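Local atomic coordinates of VAO-type flavoprotein oxidase VAO615 (Myceliophthora thermophila, PDB entry 6F72), a protein that is probably an oxidoreductase of the flavoprotein oxidase type, holding one bicovalently bound FAD and reacting rapidly with oxygen when reduced, with no substrate identified so far. Residues 131-136 with 288-293; 411-416 with 475-480; 496-501 with 519-524. One frame throughout, in Å; residues are numbered along the deposited sequence.

Interaction 1. Residues 131-136 with 288-293. With FAD (flavin-adenine dinucleotide), chain E.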
loop_
_atom_site.group_PDB
_atom_site.type_symbol
_atom_site.label_atom_id
_atom_site.label_comp_id
_atom_site.label_asym_id
_atom_site.label_seq_id
_atom_site.Cartn_x
_atom_site.Cartn_y
_atom_site.Cartn_z
ATOM N N THR A 131 15.116 15.087 -8.039
ATOM C CA THR A 131 16.316 14.404 -8.499
ATOM C C THR A 131 17.282 14.115 -7.342
ATOM O O THR A 131 18.237 13.368 -7.529
ATOM C CB THR A 131 17.057 15.200 -9.583
ATOM O OG1 THR A 131 17.444 16.472 -9.051
ATOM C CG2 THR A 131 16.188 15.403 -10.803
ATOM N N GLY A 132 17.019 14.694 -6.166
ATOM C CA GLY A 132 17.868 14.536 -4.973
ATOM C C GLY A 132 17.411 15.465 -3.859
ATOM O O GLY A 132 16.366 16.120 -3.970
ATOM N N ALA A 133 18.216 15.545 -2.802
ATOM C CA ALA A 133 17.889 16.291 -1.572
ATOM C C ALA A 133 17.666 17.787 -1.796
ATOM O O ALA A 133 16.827 18.403 -1.138
ATOM C CB ALA A 133 18.977 16.079 -0.517
ATOM N N ALA A 134 18.418 18.356 -2.728
ATOM C CA ALA A 134 18.382 19.790 -2.997
ATOM C C ALA A 134 17.013 20.246 -3.518
ATOM O O ALA A 134 16.465 21.245 -3.039
ATOM C CB ALA A 134 19.504 20.170 -3.955
ATOM N N ASP A 135 16.458 19.474 -4.455
ATOM C CA ASP A 135 15.113 19.701 -5.000
ATOM C C ASP A 135 14.032 19.767 -3.916
ATOM O O ASP A 135 13.156 20.642 -3.963
ATOM C CB ASP A 135 14.774 18.626 -6.042
ATOM C CG ASP A 135 15.596 18.769 -7.313
ATOM O OD1 ASP A 135 16.264 19.812 -7.472
ATOM O OD2 ASP A 135 15.568 17.854 -8.164
ATOM N N VAL A 136 14.132 18.858 -2.941
ATOM C CA VAL A 136 13.212 18.780 -1.793
ATOM C C VAL A 136 13.403 19.995 -0.884
ATOM O O VAL A 136 12.437 20.670 -0.550
ATOM C CB VAL A 136 13.385 17.459 -1.006
ATOM C CG1 VAL A 136 12.432 17.388 0.181
ATOM C CG2 VAL A 136 13.187 16.257 -1.914
ATOM N N VAL A 288 10.526 13.474 4.400
ATOM C CA VAL A 288 10.580 13.054 3.008
ATOM C C VAL A 288 11.706 12.039 2.875
ATOM O O VAL A 288 12.873 12.362 3.135
ATOM C CB VAL A 288 10.795 14.255 2.048
ATOM C CG1 VAL A 288 10.691 13.824 0.600
ATOM C CG2 VAL A 288 9.785 15.352 2.331
ATOM N N VAL A 289 11.363 10.827 2.452
ATOM C CA VAL A 289 12.347 9.747 2.331
ATOM C C VAL A 289 12.970 9.772 0.939
ATOM O O VAL A 289 12.239 9.780 -0.068
ATOM C CB VAL A 289 11.708 8.361 2.605
ATOM C CG1 VAL A 289 12.578 7.221 2.085
ATOM C CG2 VAL A 289 11.390 8.194 4.096
ATOM N N LEU A 290 14.304 9.777 0.898
ATOM C CA LEU A 290 15.065 9.723 -0.356
ATOM C C LEU A 290 15.518 8.316 -0.714
ATOM O O LEU A 290 15.653 7.971 -1.883
ATOM C CB LEU A 290 16.263 10.665 -0.291
ATOM C CG LEU A 290 16.010 12.161 -0.082
ATOM C CD1 LEU A 290 17.334 12.832 0.254
ATOM C CD2 LEU A 290 15.388 12.813 -1.309
ATOM N N SER A 291 15.768 7.503 0.309
ATOM C CA SER A 291 16.119 6.105 0.113
ATOM C C SER A 291 15.916 5.365 1.415
ATOM O O SER A 291 15.789 5.987 2.480
ATOM C CB SER A 291 17.584 5.957 -0.354
ATOM O OG SER A 291 18.498 6.123 0.720
ATOM N N MET A 292 15.881 4.038 1.310
ATOM C CA MET A 292 15.994 3.146 2.462
ATOM C C MET A 292 17.087 2.123 2.196
ATOM O O MET A 292 17.388 1.794 1.046
ATOM C CB MET A 292 14.648 2.454 2.759
ATOM C CG MET A 292 14.267 1.304 1.839
ATOM S SD MET A 292 12.784 0.453 2.404
ATOM C CE MET A 292 12.858 -1.030 1.391
ATOM N N THR A 293 17.709 1.649 3.263
ATOM C CA THR A 293 18.583 0.503 3.168
ATOM C C THR A 293 17.857 -0.610 3.899
ATOM O O THR A 293 17.334 -0.400 4.999
ATOM C CB THR A 293 19.945 0.818 3.780
ATOM O OG1 THR A 293 20.442 2.003 3.157
ATOM C CG2 THR A 293 20.935 -0.337 3.570
HETATM P PA FAD E . 1.925 6.497 -2.755
HETATM O O1A FAD E . 0.446 6.761 -2.874
HETATM O O2A FAD E . 2.813 7.228 -3.723
HETATM O O5B FAD E . 2.372 6.822 -1.246
HETATM C C5B FAD E . 1.590 6.417 -0.121
HETATM C C4B FAD E . 1.843 7.314 1.085
HETATM O O4B FAD E . 3.236 7.310 1.404
HETATM C C3B FAD E . 1.463 8.769 0.881
HETATM O O3B FAD E . 0.967 9.248 2.137
HETATM C C2B FAD E . 2.771 9.469 0.553
HETATM O O2B FAD E . 2.768 10.833 0.984
HETATM C C1B FAD E . 3.781 8.639 1.327
HETATM N N9A FAD E . 5.117 8.537 0.692
HETATM C C8A FAD E . 5.432 7.744 -0.354
HETATM N N7A FAD E . 6.749 7.857 -0.661
HETATM C C5A FAD E . 7.289 8.728 0.206
HETATM C C6A FAD E . 8.635 9.297 0.437
HETATM N N6A FAD E . 9.661 8.935 -0.365
HETATM N N1A FAD E . 8.790 10.185 1.446
HETATM C C2A FAD E . 7.766 10.557 2.245
HETATM N N3A FAD E . 6.509 10.069 2.094
HETATM C C4A FAD E . 6.215 9.170 1.109
HETATM N N1 FAD E . 0.226 -3.347 0.663
HETATM C C2 FAD E . 0.671 -4.471 1.280
HETATM O O2 FAD E . 1.060 -4.397 2.469
HETATM N N3 FAD E . 0.704 -5.664 0.647
HETATM C C4 FAD E . 0.297 -5.845 -0.620
HETATM O O4 FAD E . 0.343 -6.971 -1.164
HETATM C C4X FAD E . -0.191 -4.661 -1.361
HETATM N N5 FAD E . -0.606 -4.750 -2.643
HETATM C C5X FAD E . -1.061 -3.658 -3.323
HETATM C C6 FAD E . -1.486 -3.773 -4.664
HETATM C C7 FAD E . -1.948 -2.623 -5.343
HETATM C C7M FAD E . -2.409 -2.770 -6.782
HETATM C C8 FAD E . -1.974 -1.285 -4.648
HETATM C C8M FAD E . -2.360 0.025 -5.320
HETATM C C9 FAD E . -1.548 -1.196 -3.326
HETATM C C9A FAD E . -1.095 -2.323 -2.634
HETATM N N10 FAD E . -0.646 -2.211 -1.297
HETATM C C10 FAD E . -0.204 -3.370 -0.625
HETATM C "C1'" FAD E . -0.725 -0.926 -0.606
HETATM C "C2'" FAD E . 0.536 -0.149 -0.374
HETATM O "O2'" FAD E . 1.257 -0.798 0.671
HETATM C "C3'" FAD E . 0.077 1.236 0.067
HETATM O "O3'" FAD E . -0.926 1.758 -0.831
HETATM C "C4'" FAD E . 1.248 2.203 0.160
HETATM O "O4'" FAD E . 0.819 3.407 0.799
HETATM C "C5'" FAD E . 1.872 2.471 -1.211
HETATM O "O5'" FAD E . 2.896 3.450 -1.129
HETATM P P FAD E . 3.466 4.112 -2.477
HETATM O O1P FAD E . 3.779 3.018 -3.456
HETATM O O2P FAD E . 4.514 5.102 -2.025
HETATM O O3P FAD E . 2.175 4.930 -3.002
#
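Val-136 and Leu-290 carry much of this apolar contact, between the first turn of helix 133-146 and strand 288-298. The two side chains slide past each other in opposite directions, and Val-136 CG2 lies 4.1 Å from Leu-290 CD2. The other branch, Leu-290 CD1, sits 3.7 Å from Ala-133 CB. Leu-290 thus spreads its two methyls along one side of the first turn, CD1 at Ala-133 and CD2 at Val-136. Its CG stands anti to the carbonyl carbon (chi1 -60°), which turns the fork toward the helix.

Deeper in, Val-136 meets Val-288 tip to tip. Val-136 CG1, anti to its backbone N, is 4.0 Å from both Val-288 CG1 and Val-288 CG2. These valines and Leu-290 are buried, and Phe-552 and Met-173 also pack on Val-288. The other end is looser. Gly-132, the N-cap residue, and Ala-133 are partly exposed, and Gly-132 gives just its backbone C to Leu-290 CD2, at 4.2 Å. Within the helix segment the buried Asp-135 turns its OD2 back to accept from Thr-131 N at 2.8 Å. Replacing Leu-290 with an alanine would probably open a gap beside Ala-133 and Val-136, leaving Val-136 CG2 without its mate.

The strand turns its backbone the other way, to FAD. Val-289 N donates to FAD N1A at 2.8 Å, and FAD N6A donates to Val-289 O at 2.7 Å. Leu-290 and Ser-291 form a classic beta bulge opposite Glu-255. The chemistry is thus divided: side chains give the helix a purely apolar seat, while one residue's backbone reads the adenine edge through a donor and an acceptor.

Interaction 2. Residues 411-416 with 475-480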
loop_
_atom_site.group_PDB
_atom_site.type_symbol
_atom_site.label_atom_id
_atom_site.label_comp_id
_atom_site.label_asym_id
_atom_site.label_seq_id
_atom_site.Cartn_x
_atom_site.Cartn_y
_atom_site.Cartn_z
ATOM N N PRO A 411 -10.859 1.101 -5.366
ATOM C CA PRO A 411 -10.708 2.331 -4.562
ATOM C C PRO A 411 -11.428 2.344 -3.207
ATOM O O PRO A 411 -11.352 3.348 -2.469
ATOM C CB PRO A 411 -11.325 3.398 -5.467
ATOM C CG PRO A 411 -12.359 2.659 -6.244
ATOM C CD PRO A 411 -11.773 1.306 -6.509
ATOM N N PHE A 412 -12.149 1.266 -2.910
ATOM C CA PHE A 412 -12.845 1.102 -1.634
ATOM C C PHE A 412 -12.275 -0.118 -0.895
ATOM O O PHE A 412 -13.002 -1.077 -0.589
ATOM C CB PHE A 412 -14.371 0.999 -1.832
ATOM C CG PHE A 412 -14.938 2.033 -2.776
ATOM C CD1 PHE A 412 -15.033 3.380 -2.400
ATOM C CD2 PHE A 412 -15.366 1.665 -4.052
ATOM C CE1 PHE A 412 -15.548 4.330 -3.280
ATOM C CE2 PHE A 412 -15.879 2.611 -4.932
ATOM C CZ PHE A 412 -15.982 3.941 -4.542
ATOM N N THR A 413 -10.969 -0.058 -0.617
ATOM C CA THR A 413 -10.246 -1.143 0.028
ATOM C C THR A 413 -10.333 -0.951 1.538
ATOM O O THR A 413 -10.073 0.136 2.060
ATOM C CB THR A 413 -8.767 -1.230 -0.456
ATOM O OG1 THR A 413 -8.728 -1.650 -1.828
ATOM C CG2 THR A 413 -7.954 -2.227 0.366
ATOM N N ASN A 414 -10.760 -2.005 2.223
ATOM C CA ASN A 414 -10.756 -2.039 3.693
ATOM C C ASN A 414 -9.908 -3.209 4.137
ATOM O O ASN A 414 -9.499 -4.019 3.301
ATOM C CB ASN A 414 -12.191 -2.154 4.198
ATOM C CG ASN A 414 -13.104 -1.136 3.545
ATOM O OD1 ASN A 414 -13.122 0.039 3.916
ATOM N ND2 ASN A 414 -13.850 -1.580 2.538
ATOM N N SER A 415 -9.626 -3.301 5.441
ATOM C CA SER A 415 -8.797 -4.378 5.950
ATOM C C SER A 415 -9.037 -4.702 7.409
ATOM O O SER A 415 -9.441 -3.858 8.229
ATOM C CB SER A 415 -7.295 -4.066 5.764
ATOM O OG SER A 415 -6.947 -2.894 6.482
ATOM N N ARG A 416 -8.745 -5.945 7.732
ATOM C CA ARG A 416 -8.600 -6.316 9.111
ATOM C C ARG A 416 -7.381 -7.210 9.228
ATOM O O ARG A 416 -7.192 -8.117 8.405
ATOM C CB ARG A 416 -9.886 -6.997 9.609
ATOM C CG ARG A 416 -10.032 -7.013 11.122
ATOM C CD ARG A 416 -10.341 -5.643 11.714
ATOM N NE ARG A 416 -10.515 -5.789 13.146
ATOM C CZ ARG A 416 -10.438 -4.819 14.052
ATOM N NH1 ARG A 416 -10.167 -3.567 13.699
ATOM N NH2 ARG A 416 -10.627 -5.128 15.341
ATOM N N LEU A 475 -4.484 -11.066 7.094
ATOM C CA LEU A 475 -4.767 -9.702 6.683
ATOM C C LEU A 475 -5.689 -9.859 5.507
ATOM O O LEU A 475 -5.250 -10.258 4.421
ATOM C CB LEU A 475 -3.507 -8.909 6.294
ATOM C CG LEU A 475 -3.559 -7.433 5.799
ATOM C CD1 LEU A 475 -4.124 -7.276 4.393
ATOM C CD2 LEU A 475 -4.308 -6.494 6.730
ATOM N N CYS A 476 -6.964 -9.590 5.751
ATOM C CA CYS A 476 -7.982 -9.668 4.695
ATOM C C CYS A 476 -8.387 -8.284 4.237
ATOM O O CYS A 476 -8.609 -7.384 5.059
ATOM C CB CYS A 476 -9.193 -10.468 5.158
ATOM S SG CYS A 476 -8.761 -12.198 5.426
ATOM N N ALA A 477 -8.482 -8.133 2.919
ATOM C CA ALA A 477 -8.818 -6.859 2.321
ATOM C C ALA A 477 -10.110 -6.902 1.459
ATOM O O ALA A 477 -10.025 -6.971 0.213
ATOM C CB ALA A 477 -7.637 -6.333 1.515
ATOM N N PRO A 478 -11.300 -6.839 2.100
ATOM C CA PRO A 478 -12.517 -6.603 1.296
ATOM C C PRO A 478 -12.431 -5.284 0.532
ATOM O O PRO A 478 -12.304 -4.216 1.142
ATOM C CB PRO A 478 -13.625 -6.571 2.349
ATOM C CG PRO A 478 -13.129 -7.507 3.386
ATOM C CD PRO A 478 -11.657 -7.181 3.489
ATOM N N ALA A 479 -12.468 -5.377 -0.794
ATOM C CA ALA A 479 -12.228 -4.220 -1.644
ATOM C C ALA A 479 -13.368 -4.017 -2.639
ATOM O O ALA A 479 -13.714 -4.926 -3.399
ATOM C CB ALA A 479 -10.887 -4.346 -2.360
ATOM N N GLY A 480 -13.930 -2.813 -2.604
ATOM C CA GLY A 480 -15.008 -2.400 -3.498
ATOM C C GLY A 480 -14.468 -1.863 -4.799
ATOM O O GLY A 480 -13.609 -0.958 -4.818
#
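Phe-412 and Gly-480 form an antiparallel hydrogen-bonded pair at one end of this two-strand contact. Gly-480 N donates to Phe-412 O at 2.8 Å, almost straight (175°) but from above the carbonyl plane. The return bond, Phe-412 N to Gly-480 O, is longer at 3.3 Å and falls on a lone pair. Gly-480 has no side chain, and a CB there would collide with Phe-412 CB. The Phe-412 ring can therefore bring its rim up beside the glycine, with Gly-480 C at its edge in the ring plane and CD2 3.2 Å from Gly-480 O, while Pro-411 CG rests on one ring face.

In the middle, Pro-478 O accepts from Asn-414 N at 2.9 Å. It also takes a weak bond from Asn-414 ND2, because the amide carbon stands beside the backbone N (chi1 -49°). At the far end Arg-416 and Cys-476 exchange two bonds, each 3.0 Å, Arg-416 N to Cys-476 O and Cys-476 N to Arg-416 O.

Further out, a disulfide ties Cys-476 to Cys-450, and Arg-416 makes a salt bridge to Asp-507 through NH1 and a hydrogen bond to Thr-510 through NE. Ser-415 OG bonds Glu-519 O, and Thr-413 OG1 bonds Phe-410 O. The pairing places edge strand 412-419 on strand 472-480 in a seven-stranded antiparallel sheet, the kind that forms the substrate domain in the VAO-type oxidase fold.

Interaction 3. Residues 496-501 with 519-524. With FAD (flavin-adenine dinucleotide), chain E.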
loop_
_atom_site.group_PDB
_atom_site.type_symbol
_atom_site.label_atom_id
_atom_site.label_comp_id
_atom_site.label_asym_id
_atom_site.label_seq_id
_atom_site.Cartn_x
_atom_site.Cartn_y
_atom_site.Cartn_z
ATOM N N ARG A 496 -19.076 5.785 1.472
ATOM C CA ARG A 496 -19.617 5.857 2.836
ATOM C C ARG A 496 -20.023 4.492 3.397
ATOM O O ARG A 496 -19.802 4.220 4.595
ATOM C CB ARG A 496 -20.759 6.869 2.965
ATOM C CG ARG A 496 -20.329 8.321 2.735
ATOM C CD ARG A 496 -21.502 9.287 2.856
ATOM N NE ARG A 496 -22.687 8.830 2.109
ATOM C CZ ARG A 496 -22.991 9.147 0.844
ATOM N NH1 ARG A 496 -22.226 9.960 0.126
ATOM N NH2 ARG A 496 -24.084 8.644 0.301
ATOM N N TYR A 497 -20.592 3.636 2.543
ATOM C CA TYR A 497 -20.834 2.237 2.907
ATOM C C TYR A 497 -19.560 1.556 3.430
ATOM O O TYR A 497 -19.596 0.907 4.485
ATOM C CB TYR A 497 -21.432 1.423 1.752
ATOM C CG TYR A 497 -21.435 -0.068 2.036
ATOM C CD1 TYR A 497 -22.393 -0.641 2.894
ATOM C CD2 TYR A 497 -20.465 -0.903 1.471
ATOM C CE1 TYR A 497 -22.369 -2.010 3.175
ATOM C CE2 TYR A 497 -20.440 -2.262 1.728
ATOM C CZ TYR A 497 -21.370 -2.811 2.589
ATOM O OH TYR A 497 -21.314 -4.164 2.834
ATOM N N ALA A 498 -18.444 1.697 2.707
ATOM C CA ALA A 498 -17.224 1.008 3.112
ATOM C C ALA A 498 -16.748 1.476 4.504
ATOM O O ALA A 498 -16.511 0.650 5.378
ATOM C CB ALA A 498 -16.128 1.163 2.069
ATOM N N ALA A 499 -16.685 2.797 4.687
ATOM C CA ALA A 499 -16.199 3.436 5.906
ATOM C C ALA A 499 -17.074 3.203 7.136
ATOM O O ALA A 499 -16.546 2.920 8.208
ATOM C CB ALA A 499 -16.023 4.929 5.682
ATOM N N GLU A 500 -18.389 3.334 6.991
ATOM C CA GLU A 500 -19.254 3.405 8.157
ATOM C C GLU A 500 -20.147 2.187 8.390
ATOM O O GLU A 500 -20.761 2.071 9.452
ATOM C CB GLU A 500 -20.008 4.744 8.216
ATOM C CG GLU A 500 -21.123 4.940 7.209
ATOM C CD GLU A 500 -21.239 6.384 6.750
ATOM O OE1 GLU A 500 -20.329 7.187 7.028
ATOM O OE2 GLU A 500 -22.238 6.722 6.108
ATOM N N THR A 501 -20.151 1.263 7.432
ATOM C CA THR A 501 -20.909 0.028 7.544
ATOM C C THR A 501 -20.013 -1.186 7.427
ATOM O O THR A 501 -19.970 -1.996 8.355
ATOM C CB THR A 501 -22.103 -0.035 6.539
ATOM O OG1 THR A 501 -22.967 1.073 6.775
ATOM C CG2 THR A 501 -22.919 -1.317 6.697
ATOM N N GLU A 519 -4.381 -0.048 3.929
ATOM C CA GLU A 519 -5.549 -0.563 3.208
ATOM C C GLU A 519 -6.802 -0.299 4.024
ATOM O O GLU A 519 -7.303 -1.175 4.720
ATOM C CB GLU A 519 -5.361 -2.053 2.891
ATOM C CG GLU A 519 -4.078 -2.344 2.113
ATOM C CD GLU A 519 -3.968 -3.781 1.651
ATOM O OE1 GLU A 519 -4.253 -4.709 2.440
ATOM O OE2 GLU A 519 -3.584 -3.984 0.479
ATOM N N ALA A 520 -7.250 0.948 3.984
ATOM C CA ALA A 520 -8.457 1.388 4.680
ATOM C C ALA A 520 -9.178 2.454 3.853
ATOM O O ALA A 520 -8.655 2.910 2.831
ATOM C CB ALA A 520 -8.103 1.944 6.040
ATOM N N ASN A 521 -10.378 2.828 4.302
ATOM C CA ASN A 521 -11.118 3.925 3.729
ATOM C C ASN A 521 -10.754 5.231 4.425
ATOM O O ASN A 521 -10.643 5.261 5.640
ATOM C CB ASN A 521 -12.620 3.652 3.870
ATOM C CG ASN A 521 -13.457 4.617 3.056
ATOM O OD1 ASN A 521 -13.680 5.759 3.459
ATOM N ND2 ASN A 521 -13.926 4.162 1.910
ATOM N N HIS A 522 -10.594 6.306 3.647
ATOM C CA HIS A 522 -10.287 7.653 4.170
ATOM C C HIS A 522 -11.339 8.289 5.088
ATOM O O HIS A 522 -11.036 9.263 5.791
ATOM C CB HIS A 522 -10.034 8.615 3.014
ATOM C CG HIS A 522 -11.260 8.914 2.206
ATOM N ND1 HIS A 522 -11.632 10.199 1.866
ATOM C CD2 HIS A 522 -12.198 8.093 1.671
ATOM C CE1 HIS A 522 -12.737 10.153 1.140
ATOM N NE2 HIS A 522 -13.097 8.888 1.007
ATOM N N LEU A 523 -12.575 7.786 5.038
ATOM C CA LEU A 523 -13.655 8.294 5.890
ATOM C C LEU A 523 -13.844 7.482 7.179
ATOM O O LEU A 523 -14.620 7.892 8.062
ATOM C CB LEU A 523 -14.970 8.380 5.123
ATOM C CG LEU A 523 -15.040 9.188 3.822
ATOM C CD1 LEU A 523 -16.327 8.802 3.095
ATOM C CD2 LEU A 523 -14.950 10.698 4.049
ATOM N N TYR A 524 -13.125 6.355 7.294
ATOM C CA TYR A 524 -13.192 5.468 8.481
ATOM C C TYR A 524 -12.911 6.238 9.768
ATOM O O TYR A 524 -11.842 6.826 9.937
ATOM C CB TYR A 524 -12.230 4.286 8.302
ATOM C CG TYR A 524 -12.050 3.384 9.507
ATOM C CD1 TYR A 524 -13.142 2.745 10.103
ATOM C CD2 TYR A 524 -10.772 3.142 10.038
ATOM C CE1 TYR A 524 -12.965 1.918 11.206
ATOM C CE2 TYR A 524 -10.594 2.299 11.128
ATOM C CZ TYR A 524 -11.693 1.696 11.705
ATOM O OH TYR A 524 -11.539 0.861 12.800
HETATM P PA FAD E . 1.925 6.497 -2.755
HETATM O O1A FAD E . 0.446 6.761 -2.874
HETATM O O2A FAD E . 2.813 7.228 -3.723
HETATM O O5B FAD E . 2.372 6.822 -1.246
HETATM C C5B FAD E . 1.590 6.417 -0.121
HETATM C C4B FAD E . 1.843 7.314 1.085
HETATM O O4B FAD E . 3.236 7.310 1.404
HETATM C C3B FAD E . 1.463 8.769 0.881
HETATM O O3B FAD E . 0.967 9.248 2.137
HETATM C C2B FAD E . 2.771 9.469 0.553
HETATM O O2B FAD E . 2.768 10.833 0.984
HETATM C C1B FAD E . 3.781 8.639 1.327
HETATM N N9A FAD E . 5.117 8.537 0.692
HETATM C C8A FAD E . 5.432 7.744 -0.354
HETATM N N7A FAD E . 6.749 7.857 -0.661
HETATM C C5A FAD E . 7.289 8.728 0.206
HETATM C C6A FAD E . 8.635 9.297 0.437
HETATM N N6A FAD E . 9.661 8.935 -0.365
HETATM N N1A FAD E . 8.790 10.185 1.446
HETATM C C2A FAD E . 7.766 10.557 2.245
HETATM N N3A FAD E . 6.509 10.069 2.094
HETATM C C4A FAD E . 6.215 9.170 1.109
HETATM N N1 FAD E . 0.226 -3.347 0.663
HETATM C C2 FAD E . 0.671 -4.471 1.280
HETATM O O2 FAD E . 1.060 -4.397 2.469
HETATM N N3 FAD E . 0.704 -5.664 0.647
HETATM C C4 FAD E . 0.297 -5.845 -0.620
HETATM O O4 FAD E . 0.343 -6.971 -1.164
HETATM C C4X FAD E . -0.191 -4.661 -1.361
HETATM N N5 FAD E . -0.606 -4.750 -2.643
HETATM C C5X FAD E . -1.061 -3.658 -3.323
HETATM C C6 FAD E . -1.486 -3.773 -4.664
HETATM C C7 FAD E . -1.948 -2.623 -5.343
HETATM C C7M FAD E . -2.409 -2.770 -6.782
HETATM C C8 FAD E . -1.974 -1.285 -4.648
HETATM C C8M FAD E . -2.360 0.025 -5.320
HETATM C C9 FAD E . -1.548 -1.196 -3.326
HETATM C C9A FAD E . -1.095 -2.323 -2.634
HETATM N N10 FAD E . -0.646 -2.211 -1.297
HETATM C C10 FAD E . -0.204 -3.370 -0.625
HETATM C "C1'" FAD E . -0.725 -0.926 -0.606
HETATM C "C2'" FAD E . 0.536 -0.149 -0.374
HETATM O "O2'" FAD E . 1.257 -0.798 0.671
HETATM C "C3'" FAD E . 0.077 1.236 0.067
HETATM O "O3'" FAD E . -0.926 1.758 -0.831
HETATM C "C4'" FAD E . 1.248 2.203 0.160
HETATM O "O4'" FAD E . 0.819 3.407 0.799
HETATM C "C5'" FAD E . 1.872 2.471 -1.211
HETATM O "O5'" FAD E . 2.896 3.450 -1.129
HETATM P P FAD E . 3.466 4.112 -2.477
HETATM O O1P FAD E . 3.779 3.018 -3.456
HETATM O O2P FAD E . 4.514 5.102 -2.025
HETATM O O3P FAD E . 2.175 4.930 -3.002
#
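This is a snug contact of a helix with a turn, on the side of helix 488-508 that faces the loop leading to helix 527-532. Ala-499 is its centre. Its CB lies 3.3 Å from Asn-521 OD1. The same methyl is 3.7 Å from Leu-523 CB. Tyr-524 N is 3.6 Å from Ala-499 CB. A side chain this small is consistent with the close approach of the turn, and the CA atoms of Ala-499 and Tyr-524 are 4.4 Å apart. Beside it, Ala-498 CB meets Asn-521 ND2 at 3.7 Å.

The loop is held in shape from within. Asn-521 OD1 accepts from Leu-523 N at 2.8 Å, which makes an Asx turn. A type I beta turn spans Asn-521 to Tyr-524 over the same residues. Asn-521 CG stands anti to the backbone N (chi1 -169°), which lays the amide against the helix. Its ND2 then donates to Asp-495 OD1, and His-522 NE2 bonds the other oxygen of Asp-495. One helix carboxylate thus holds two side chains of the turn. This loop falls in the berberine and berberine-like family region.

At the surface the packing thins. The side chains of Leu-523 and Arg-496 cross obliquely, with Leu-523 CD1 4.0 Å from Arg-496 CG, and both residues are exposed. On the buried side Ala-499 O lies at the edge of the Tyr-524 ring, in its plane, and the phenol OH bonds Asp-507. From the other end of the loop Glu-519 extends into the flavin pocket, where its OE2 comes 3.6 Å from FAD C10.

From the N terminus the three contacts follow in series, none nested and none crossing. Interaction 1 closes a loop of 151 residues within the PCMH-type FAD-binding region, joining helix 133-146 to strand 288-298. Interaction 2 closes one of 58 residues, pairing two strands of the seven-stranded sheet. Interaction 3 closes 17 residues, tying helix 488-508 to the loop after it. Interactions 2 and 3 touch, with centres 9 Å apart: Thr-413 and Leu-475 pack on Glu-519, and Asn-414 on Ala-498. Interaction 1 stands apart, its centre 32 Å from that of interaction 3. FAD spans interactions 1 and 3, its adenine at Val-289 and its flavin beside Glu-519.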